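Ubiquitin-conjugating enzyme E2-21 kDa (Pichia angusta, PDB 5NL8) catalyses the covalent attachment of ubiquitin to other proteins as an E2 enzyme, and is probably needed for peroxisome biogenesis and for UBC4-independent ubiquitination of PEX5. Local coordinates at residues P57-L65 and R102-H110. Residues are numbered along the deposited sequence; the frame is centred on the assembly and turned at random.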
ATOM      1  N   PRO A  57      -5.586   8.739 -10.110  1.00 43.35           N
ATOM      2  CA  PRO A  57      -6.532   7.727 -10.598  1.00 42.49           C
ATOM      3  C   PRO A  57      -6.844   6.653  -9.554  1.00 38.88           C
ATOM      4  O   PRO A  57      -7.787   5.886  -9.735  1.00 49.73           O
ATOM      5  CB  PRO A  57      -5.810   7.124 -11.809  1.00 43.02           C
ATOM      6  CG  PRO A  57      -4.371   7.496 -11.637  1.00 46.42           C
ATOM      7  CD  PRO A  57      -4.382   8.822 -10.953  1.00 41.44           C
ATOM      8  N   PHE A  58      -6.074   6.616  -8.472  1.00 39.25           N
ATOM      9  CA  PHE A  58      -6.276   5.624  -7.421  1.00 32.82           C
ATOM     10  C   PHE A  58      -7.243   6.105  -6.340  1.00 37.53           C
ATOM     11  O   PHE A  58      -7.515   5.375  -5.388  1.00 44.08           O
ATOM     12  CB  PHE A  58      -4.937   5.256  -6.769  1.00 31.03           C
ATOM     13  CG  PHE A  58      -3.925   4.686  -7.724  1.00 36.82           C
ATOM     14  CD1 PHE A  58      -3.886   3.325  -7.987  1.00 39.26           C
ATOM     15  CD2 PHE A  58      -3.005   5.510  -8.352  1.00 39.30           C
ATOM     16  CE1 PHE A  58      -2.953   2.799  -8.865  1.00 35.79           C
ATOM     17  CE2 PHE A  58      -2.070   4.987  -9.231  1.00 37.86           C
ATOM     18  CZ  PHE A  58      -2.046   3.632  -9.487  1.00 33.51           C
ATOM     19  N   GLU A  59      -7.761   7.325  -6.483  1.00 39.61           N
ATOM     20  CA  GLU A  59      -8.543   7.957  -5.415  1.00 44.97           C
ATOM     21  C   GLU A  59      -9.815   7.186  -5.063  1.00 43.58           C
ATOM     22  O   GLU A  59     -10.414   6.534  -5.920  1.00 42.08           O
ATOM     23  CB  GLU A  59      -8.911   9.400  -5.796  1.00 38.87           C
ATOM     24  CG  GLU A  59      -9.970   9.520  -6.880  1.00 49.36           C
ATOM     25  CD  GLU A  59     -10.366  10.964  -7.159  1.00 74.89           C
ATOM     26  OE1 GLU A  59     -11.308  11.180  -7.952  1.00 81.33           O
ATOM     27  OE2 GLU A  59      -9.738  11.882  -6.587  1.00 68.91           O
ATOM     28  N   ASP A  60     -10.204   7.266  -3.791  1.00 45.22           N
ATOM     29  CA  ASP A  60     -11.430   6.644  -3.282  1.00 52.78           C
ATOM     30  C   ASP A  60     -11.489   5.135  -3.516  1.00 55.15           C
ATOM     31  O   ASP A  60     -12.500   4.607  -3.981  1.00 58.48           O
ATOM     32  CB  ASP A  60     -12.660   7.311  -3.900  1.00 68.17           C
ATOM     33  CG  ASP A  60     -12.891   8.712  -3.369  1.00 88.95           C
ATOM     34  OD1 ASP A  60     -12.609   8.951  -2.174  1.00 88.37           O
ATOM     35  OD2 ASP A  60     -13.354   9.575  -4.146  1.00100.80           O
ATOM     36  N   ALA A  61     -10.400   4.448  -3.190  1.00 37.92           N
ATOM     37  CA  ALA A  61     -10.365   2.992  -3.220  1.00 37.77           C
ATOM     38  C   ALA A  61      -9.306   2.520  -2.241  1.00 34.66           C
ATOM     39  O   ALA A  61      -8.328   3.227  -2.000  1.00 38.92           O
ATOM     40  CB  ALA A  61     -10.081   2.481  -4.623  1.00 35.60           C
ATOM     41  N   LEU A  62      -9.500   1.336  -1.672  1.00 29.87           N
ATOM     42  CA  LEU A  62      -8.602   0.835  -0.634  1.00 29.04           C
ATOM     43  C   LEU A  62      -7.714  -0.310  -1.123  1.00 34.40           C
ATOM     44  O   LEU A  62      -8.136  -1.136  -1.933  1.00 34.16           O
ATOM     45  CB  LEU A  62      -9.408   0.375   0.581  1.00 34.40           C
ATOM     46  CG  LEU A  62     -10.384   1.380   1.198  1.00 36.37           C
ATOM     47  CD1 LEU A  62     -11.202   0.722   2.299  1.00 28.08           C
ATOM     48  CD2 LEU A  62      -9.644   2.590   1.737  1.00 34.45           C
ATOM     49  N   TRP A  63      -6.485  -0.349  -0.618  1.00 32.31           N
ATOM     50  CA  TRP A  63      -5.570  -1.456  -0.880  1.00 27.12           C
ATOM     51  C   TRP A  63      -4.956  -1.997   0.407  1.00 26.41           C
ATOM     52  O   TRP A  63      -4.761  -1.264   1.381  1.00 29.49           O
ATOM     53  CB  TRP A  63      -4.455  -1.031  -1.834  1.00 27.41           C
ATOM     54  CG  TRP A  63      -4.871  -1.010  -3.261  1.00 32.26           C
ATOM     55  CD1 TRP A  63      -4.792  -2.039  -4.151  1.00 21.06           C
ATOM     56  CD2 TRP A  63      -5.435   0.099  -3.967  1.00 26.49           C
ATOM     57  NE1 TRP A  63      -5.268  -1.637  -5.379  1.00 26.99           N
ATOM     58  CE2 TRP A  63      -5.670  -0.330  -5.294  1.00 32.27           C
ATOM     59  CE3 TRP A  63      -5.761   1.412  -3.618  1.00 31.02           C
ATOM     60  CZ2 TRP A  63      -6.220   0.508  -6.264  1.00 29.28           C
ATOM     61  CZ3 TRP A  63      -6.307   2.245  -4.584  1.00 29.67           C
ATOM     62  CH2 TRP A  63      -6.531   1.788  -5.891  1.00 30.07           C
ATOM     63  N   LYS A  64      -4.646  -3.290   0.392  1.00 35.02           N
ATOM     64  CA  LYS A  64      -4.027  -3.954   1.529  1.00 34.26           C
ATOM     65  C   LYS A  64      -2.531  -4.109   1.292  1.00 28.66           C
ATOM     66  O   LYS A  64      -2.084  -4.303   0.159  1.00 30.19           O
ATOM     67  CB  LYS A  64      -4.673  -5.320   1.773  1.00 34.22           C
ATOM     68  CG  LYS A  64      -4.900  -5.672   3.235  1.00 53.96           C
ATOM     69  CD  LYS A  64      -6.274  -6.311   3.426  1.00 65.53           C
ATOM     70  CE  LYS A  64      -6.560  -6.643   4.887  1.00 67.79           C
ATOM     71  NZ  LYS A  64      -5.633  -7.680   5.422  1.00 60.42           N
ATOM     72  N   LEU A  65      -1.764  -4.026   2.370  1.00 29.83           N
ATOM     73  CA  LEU A  65      -0.316  -4.112   2.296  1.00 25.24           C
ATOM     74  C   LEU A  65       0.206  -5.114   3.309  1.00 34.43           C
ATOM     75  O   LEU A  65      -0.372  -5.283   4.387  1.00 36.27           O
ATOM     76  CB  LEU A  65       0.328  -2.750   2.561  1.00 25.77           C
ATOM     77  CG  LEU A  65       0.015  -1.557   1.662  1.00 30.77           C
ATOM     78  CD1 LEU A  65       0.633  -0.313   2.265  1.00 31.52           C
ATOM     79  CD2 LEU A  65       0.547  -1.782   0.262  1.00 21.17           C
ATOM     80  N   ARG A 102     -16.713  -3.597   3.836  1.00 93.22           N
ATOM     81  CA  ARG A 102     -15.470  -2.895   3.528  1.00 81.83           C
ATOM     82  C   ARG A 102     -14.813  -3.545   2.316  1.00 63.48           C
ATOM     83  O   ARG A 102     -14.304  -4.662   2.415  1.00 65.58           O
ATOM     84  CB  ARG A 102     -14.524  -2.927   4.731  1.00 78.58           C
ATOM     85  CG  ARG A 102     -13.248  -2.116   4.571  1.00 79.92           C
ATOM     86  CD  ARG A 102     -12.585  -1.867   5.917  1.00 88.35           C
ATOM     87  NE  ARG A 102     -11.376  -2.669   6.085  1.00 96.70           N
ATOM     88  CZ  ARG A 102     -10.866  -3.013   7.263  1.00104.28           C
ATOM     89  NH1 ARG A 102      -9.762  -3.748   7.323  1.00102.86           N
ATOM     90  NH2 ARG A 102     -11.465  -2.627   8.383  1.00109.48           N
ATOM     91  N   LYS A 103     -14.828  -2.875   1.169  1.00 46.70           N
ATOM     92  CA  LYS A 103     -14.270  -3.500  -0.023  1.00 45.63           C
ATOM     93  C   LYS A 103     -12.874  -2.981  -0.349  1.00 42.42           C
ATOM     94  O   LYS A 103     -12.584  -1.791  -0.247  1.00 41.54           O
ATOM     95  CB  LYS A 103     -15.206  -3.332  -1.231  1.00 49.14           C
ATOM     96  CG  LYS A 103     -15.379  -1.912  -1.743  1.00 71.08           C
ATOM     97  CD  LYS A 103     -16.091  -1.896  -3.104  1.00 80.70           C
ATOM     98  CE  LYS A 103     -16.960  -3.135  -3.323  1.00 76.37           C
ATOM     99  NZ  LYS A 103     -17.467  -3.231  -4.724  1.00 76.36           N
ATOM    100  N   VAL A 104     -12.015  -3.919  -0.723  1.00 41.37           N
ATOM    101  CA  VAL A 104     -10.636  -3.657  -1.075  1.00 32.39           C
ATOM    102  C   VAL A 104     -10.374  -4.175  -2.489  1.00 34.11           C
ATOM    103  O   VAL A 104     -10.910  -5.214  -2.887  1.00 41.65           O
ATOM    104  CB  VAL A 104      -9.671  -4.326  -0.074  1.00 33.27           C
ATOM    105  CG1 VAL A 104      -8.230  -4.007  -0.410  1.00 39.31           C
ATOM    106  CG2 VAL A 104      -9.995  -3.882   1.342  1.00 38.08           C
ATOM    107  N   CYS A 105      -9.573  -3.436  -3.250  1.00 33.25           N
ATOM    108  CA  CYS A 105      -9.141  -3.883  -4.570  1.00 36.89           C
ATOM    109  C   CYS A 105      -7.914  -4.781  -4.458  1.00 32.99           C
ATOM    110  O   CYS A 105      -6.951  -4.441  -3.775  1.00 27.54           O
ATOM    111  CB  CYS A 105      -8.836  -2.687  -5.468  1.00 26.25           C
ATOM    112  SG  CYS A 105      -8.271  -3.152  -7.120  1.00 39.14           S
ATOM    113  N   TYR A 106      -7.942  -5.925  -5.134  1.00 29.54           N
ATOM    114  CA  TYR A 106      -6.869  -6.905  -4.982  1.00 28.10           C
ATOM    115  C   TYR A 106      -5.997  -7.066  -6.226  1.00 30.73           C
ATOM    116  O   TYR A 106      -5.411  -8.126  -6.444  1.00 33.58           O
ATOM    117  CB  TYR A 106      -7.451  -8.261  -4.582  1.00 29.97           C
ATOM    118  CG  TYR A 106      -7.978  -8.281  -3.171  1.00 30.22           C
ATOM    119  CD1 TYR A 106      -7.107  -8.290  -2.090  1.00 24.41           C
ATOM    120  CD2 TYR A 106      -9.343  -8.283  -2.915  1.00 37.06           C
ATOM    121  CE1 TYR A 106      -7.577  -8.306  -0.796  1.00 32.85           C
ATOM    122  CE2 TYR A 106      -9.823  -8.297  -1.620  1.00 29.46           C
ATOM    123  CZ  TYR A 106      -8.935  -8.310  -0.565  1.00 36.22           C
ATOM    124  OH  TYR A 106      -9.397  -8.327   0.728  1.00 40.26           O
ATOM    125  N   LYS A 107      -5.922  -6.015  -7.035  1.00 31.80           N
ATOM    126  CA  LYS A 107      -4.948  -5.923  -8.117  1.00 28.93           C
ATOM    127  C   LYS A 107      -4.342  -4.522  -8.083  1.00 33.73           C
ATOM    128  O   LYS A 107      -5.066  -3.544  -7.910  1.00 38.13           O
ATOM    129  CB  LYS A 107      -5.594  -6.199  -9.479  1.00 31.51           C
ATOM    130  CG  LYS A 107      -6.104  -7.623  -9.685  1.00 40.62           C
ATOM    131  CD  LYS A 107      -4.969  -8.606  -9.957  1.00 36.30           C
ATOM    132  CE  LYS A 107      -5.515  -9.963 -10.386  1.00 39.77           C
ATOM    133  NZ  LYS A 107      -4.438 -10.980 -10.574  1.00 29.33           N
ATOM    134  N   MET A 108      -3.022  -4.416  -8.226  1.00 26.35           N
ATOM    135  CA  MET A 108      -2.371  -3.106  -8.209  1.00 27.12           C
ATOM    136  C   MET A 108      -1.548  -2.864  -9.473  1.00 34.83           C
ATOM    137  O   MET A 108      -0.398  -3.294  -9.568  1.00 35.09           O
ATOM    138  CB  MET A 108      -1.488  -2.957  -6.963  1.00 26.78           C
ATOM    139  CG  MET A 108      -0.565  -1.728  -6.968  1.00 26.10           C
ATOM    140  SD  MET A 108      -1.365  -0.174  -7.426  1.00 34.51           S
ATOM    141  CE  MET A 108      -2.338   0.129  -5.959  1.00 33.32           C
ATOM    142  N   PRO A 109      -2.146  -2.177 -10.458  1.00 34.85           N
ATOM    143  CA  PRO A 109      -1.438  -1.773 -11.677  1.00 28.23           C
ATOM    144  C   PRO A 109      -0.707  -0.447 -11.482  1.00 34.33           C
ATOM    145  O   PRO A 109      -1.330   0.612 -11.374  1.00 38.90           O
ATOM    146  CB  PRO A 109      -2.562  -1.647 -12.705  1.00 24.03           C
ATOM    147  CG  PRO A 109      -3.749  -1.262 -11.902  1.00 33.33           C
ATOM    148  CD  PRO A 109      -3.585  -1.867 -10.529  1.00 28.63           C
ATOM    149  N   HIS A 110       0.616  -0.516 -11.438  1.00 30.06           N
ATOM    150  CA  HIS A 110       1.428   0.649 -11.131  1.00 30.88           C
ATOM    151  C   HIS A 110       2.840   0.431 -11.654  1.00 33.04           C
ATOM    152  O   HIS A 110       3.366  -0.678 -11.570  1.00 32.08           O
ATOM    153  CB  HIS A 110       1.440   0.907  -9.618  1.00 23.97           C
ATOM    154  CG  HIS A 110       2.127   2.174  -9.218  1.00 32.69           C
ATOM    155  ND1 HIS A 110       3.501   2.296  -9.175  1.00 31.11           N
ATOM    156  CD2 HIS A 110       1.633   3.374  -8.828  1.00 27.30           C
ATOM    157  CE1 HIS A 110       3.820   3.517  -8.782  1.00 34.47           C
ATOM    158  NE2 HIS A 110       2.706   4.189  -8.564  1.00 30.73           N
TER
HETATM  159  O   HOH W   1     -11.778  -0.061  -2.122  1.00 36.10           O
HETATM  160  O   HOH W   2      -4.771  -5.012  -2.089  1.00 36.07           O
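The indole of Trp-63 is sandwiched: the methyl CE of Met-108 sits over its five-membered ring in a CH-pi contact, 3.4 Å from the centroid, while CB of Cys-105 meets the opposite face near the rim. At the indole edge NE1 donates to Lys-107 O (3.2 Å, N-H...O 170°); the oxygen lies near the indole plane, NE1 above the carbonyl's own. The Phe-58 ring presents its edge to Pro-109 O, CZ to O 3.6 Å; CZ also meets CD2 of His-110 at the imidazole edge, and CE1 meets Met-108 SD at 3.7 Å in an oblique Met-aromatic contact. The chi2 bend (48°) of Met-108 carries SD to CE1, and the chi3 bend (72°) turns CE over the indole. In the UBC fold these contacts tie the third sheet strand, 62-68, and the loop before it to residues 102-110, which run on through the His-Pro-Asn motif toward the predicted catalytic Cys-121. Replacing Trp-63 by alanine removes the donor of Lys-107 O and is likely to leave a gap between Met-108 CE and Cys-105 CB. Cys-105 N donates a hydrogen bond to Leu-62 O (3.0 Å), and waters bridge Leu-62 N to Lys-103 O and Lys-64 N to Cys-105 O.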